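Local atomic coordinates of 3-hydroxyisobutyrate dehydrogenase (Salmonella typhimurium, PDB entry 3G0O), a protein that probably oxidises L-threonate to 2-oxo-tetronate, using NAD(+) in preference to NADP(+) as cosubstrate. Residues T152-K155 against P156-D159. Residues are numbered along the deposited sequence; the frame is centred on the assembly and turned at random.
Sequences TRLK and PVLD
K155 and D159, one turn apart on helix 148-161, form an i to i+4 salt bridge on the outer side of a proline-kinked helix in the Rossmann-type NAD-binding domain. D159 OD2 receives the lysine NZ at 2.7 Å on its syn lone pair, the side of OD1. K155 leaves the backbone with CG anti to its own N (chi1 -170°), runs extended to CE, and bends only at its last torsion (chi4 -54°), which brings the ammonium group round to the carboxylate. A water bridges the pair, donating to D159 OD1 and accepting a long, weak bond from K155 NZ.

The kink comes from P156. Its N has no hydrogen to give T152 O, and its CD lies against R153 O at 3.4 Å, leaving that carbonyl without the usual helical bond from V157 N. V157 N instead makes a weak i to i-3 bond to L154 O, at an angle of 119°. Regular i to i+4 bonding resumes with L158 N, which meets the same L154 O almost straight, and with D159 N, 2.8 Å from K155 O.

On the buried face, L154 CD2 touches V157 CG2 and L154 CB touches L158 CD1. These three side chains seat the helix on the sheet: L154 and V157 on A67, L154 and L158 on M99. Farther out, R153 NH2 makes a salt bridge with D66, and its NE is hydrogen-bonded to the carbonyl of G95. At the proline junction, K155 CB and P156 CD, on neighbouring residues, come within 3.3 Å, closer than usual van der Waals contact.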
ATOM      1  N   THR A 152      -3.253 -18.643 -26.780  1.00 19.79           N
ATOM      2  CA  THR A 152      -2.450 -18.658 -27.993  1.00 20.25           C
ATOM      3  C   THR A 152      -2.888 -17.589 -28.988  1.00 18.71           C
ATOM      4  O   THR A 152      -2.061 -16.859 -29.524  1.00 19.16           O
ATOM      5  CB  THR A 152      -2.510 -20.042 -28.683  1.00 20.74           C
ATOM      6  OG1 THR A 152      -1.963 -21.036 -27.805  1.00 22.41           O
ATOM      7  CG2 THR A 152      -1.713 -20.028 -29.986  1.00 19.95           C
ATOM      8  N   ARG A 153      -4.189 -17.498 -29.229  1.00 19.47           N
ATOM      9  CA  ARG A 153      -4.719 -16.524 -30.172  1.00 20.83           C
ATOM     10  C   ARG A 153      -4.427 -15.093 -29.735  1.00 20.68           C
ATOM     11  O   ARG A 153      -4.121 -14.235 -30.563  1.00 20.92           O
ATOM     12  CB  ARG A 153      -6.228 -16.696 -30.314  1.00 22.56           C
ATOM     13  CG  ARG A 153      -6.806 -16.014 -31.532  1.00 25.99           C
ATOM     14  CD  ARG A 153      -6.475 -16.812 -32.787  1.00 27.58           C
ATOM     15  NE  ARG A 153      -7.265 -16.358 -33.919  1.00 31.06           N
ATOM     16  CZ  ARG A 153      -6.858 -15.456 -34.800  1.00 32.11           C
ATOM     17  NH1 ARG A 153      -5.655 -14.905 -34.702  1.00 34.08           N
ATOM     18  NH2 ARG A 153      -7.672 -15.083 -35.763  1.00 32.09           N
ATOM     19  N   LEU A 154      -4.515 -14.846 -28.430  1.00 20.28           N
ATOM     20  CA  LEU A 154      -4.296 -13.507 -27.887  1.00 19.34           C
ATOM     21  C   LEU A 154      -2.856 -13.114 -27.578  1.00 20.49           C
ATOM     22  O   LEU A 154      -2.594 -11.974 -27.197  1.00 20.08           O
ATOM     23  CB  LEU A 154      -5.147 -13.327 -26.627  1.00 17.66           C
ATOM     24  CG  LEU A 154      -6.654 -13.221 -26.857  1.00 16.85           C
ATOM     25  CD1 LEU A 154      -7.395 -13.487 -25.555  1.00 16.63           C
ATOM     26  CD2 LEU A 154      -6.996 -11.843 -27.410  1.00 17.58           C
ATOM     27  N   LYS A 155      -1.919 -14.037 -27.757  1.00 20.23           N
ATOM     28  CA  LYS A 155      -0.517 -13.747 -27.458  1.00 21.37           C
ATOM     29  C   LYS A 155      -0.010 -12.416 -28.012  1.00 21.57           C
ATOM     30  O   LYS A 155       0.676 -11.673 -27.312  1.00 22.44           O
ATOM     31  CB  LYS A 155       0.378 -14.880 -27.955  1.00 23.67           C
ATOM     32  CG  LYS A 155       1.819 -14.777 -27.466  1.00 25.20           C
ATOM     33  CD  LYS A 155       2.640 -15.950 -27.970  1.00 29.27           C
ATOM     34  CE  LYS A 155       4.023 -15.948 -27.350  1.00 31.14           C
ATOM     35  NZ  LYS A 155       4.711 -14.641 -27.549  1.00 31.66           N
ATOM     36  N   PRO A 156      -0.320 -12.106 -29.285  1.00 20.09           N
ATOM     37  CA  PRO A 156       0.141 -10.838 -29.859  1.00 19.94           C
ATOM     38  C   PRO A 156      -0.387  -9.648 -29.059  1.00 19.74           C
ATOM     39  O   PRO A 156       0.318  -8.661 -28.855  1.00 19.14           O
ATOM     40  CB  PRO A 156      -0.425 -10.878 -31.278  1.00 20.82           C
ATOM     41  CG  PRO A 156      -0.413 -12.335 -31.598  1.00 20.73           C
ATOM     42  CD  PRO A 156      -0.953 -12.946 -30.320  1.00 20.59           C
ATOM     43  N   VAL A 157      -1.634  -9.753 -28.610  1.00 19.54           N
ATOM     44  CA  VAL A 157      -2.254  -8.687 -27.835  1.00 19.36           C
ATOM     45  C   VAL A 157      -1.639  -8.594 -26.442  1.00 18.27           C
ATOM     46  O   VAL A 157      -1.253  -7.514 -26.001  1.00 18.47           O
ATOM     47  CB  VAL A 157      -3.775  -8.909 -27.702  1.00 18.96           C
ATOM     48  CG1 VAL A 157      -4.386  -7.829 -26.812  1.00 20.62           C
ATOM     49  CG2 VAL A 157      -4.424  -8.892 -29.079  1.00 20.39           C
ATOM     50  N   LEU A 158      -1.536  -9.729 -25.758  1.00 17.83           N
ATOM     51  CA  LEU A 158      -0.963  -9.756 -24.416  1.00 17.98           C
ATOM     52  C   LEU A 158       0.481  -9.254 -24.421  1.00 18.92           C
ATOM     53  O   LEU A 158       0.876  -8.480 -23.547  1.00 19.09           O
ATOM     54  CB  LEU A 158      -1.038 -11.177 -23.844  1.00 17.10           C
ATOM     55  CG  LEU A 158      -2.460 -11.716 -23.640  1.00 16.29           C
ATOM     56  CD1 LEU A 158      -2.422 -13.222 -23.427  1.00 16.66           C
ATOM     57  CD2 LEU A 158      -3.107 -11.016 -22.447  1.00 17.82           C
ATOM     58  N   ASP A 159       1.267  -9.681 -25.407  1.00 19.40           N
ATOM     59  CA  ASP A 159       2.662  -9.246 -25.504  1.00 19.44           C
ATOM     60  C   ASP A 159       2.743  -7.724 -25.639  1.00 19.31           C
ATOM     61  O   ASP A 159       3.658  -7.088 -25.121  1.00 19.74           O
ATOM     62  CB  ASP A 159       3.355  -9.869 -26.729  1.00 22.68           C
ATOM     63  CG  ASP A 159       3.691 -11.341 -26.549  1.00 26.04           C
ATOM     64  OD1 ASP A 159       3.483 -11.896 -25.448  1.00 26.82           O
ATOM     65  OD2 ASP A 159       4.181 -11.943 -27.530  1.00 26.45           O
TER
HETATM   66  O   HOH W   1       6.230 -13.331 -24.698  1.00 40.93           O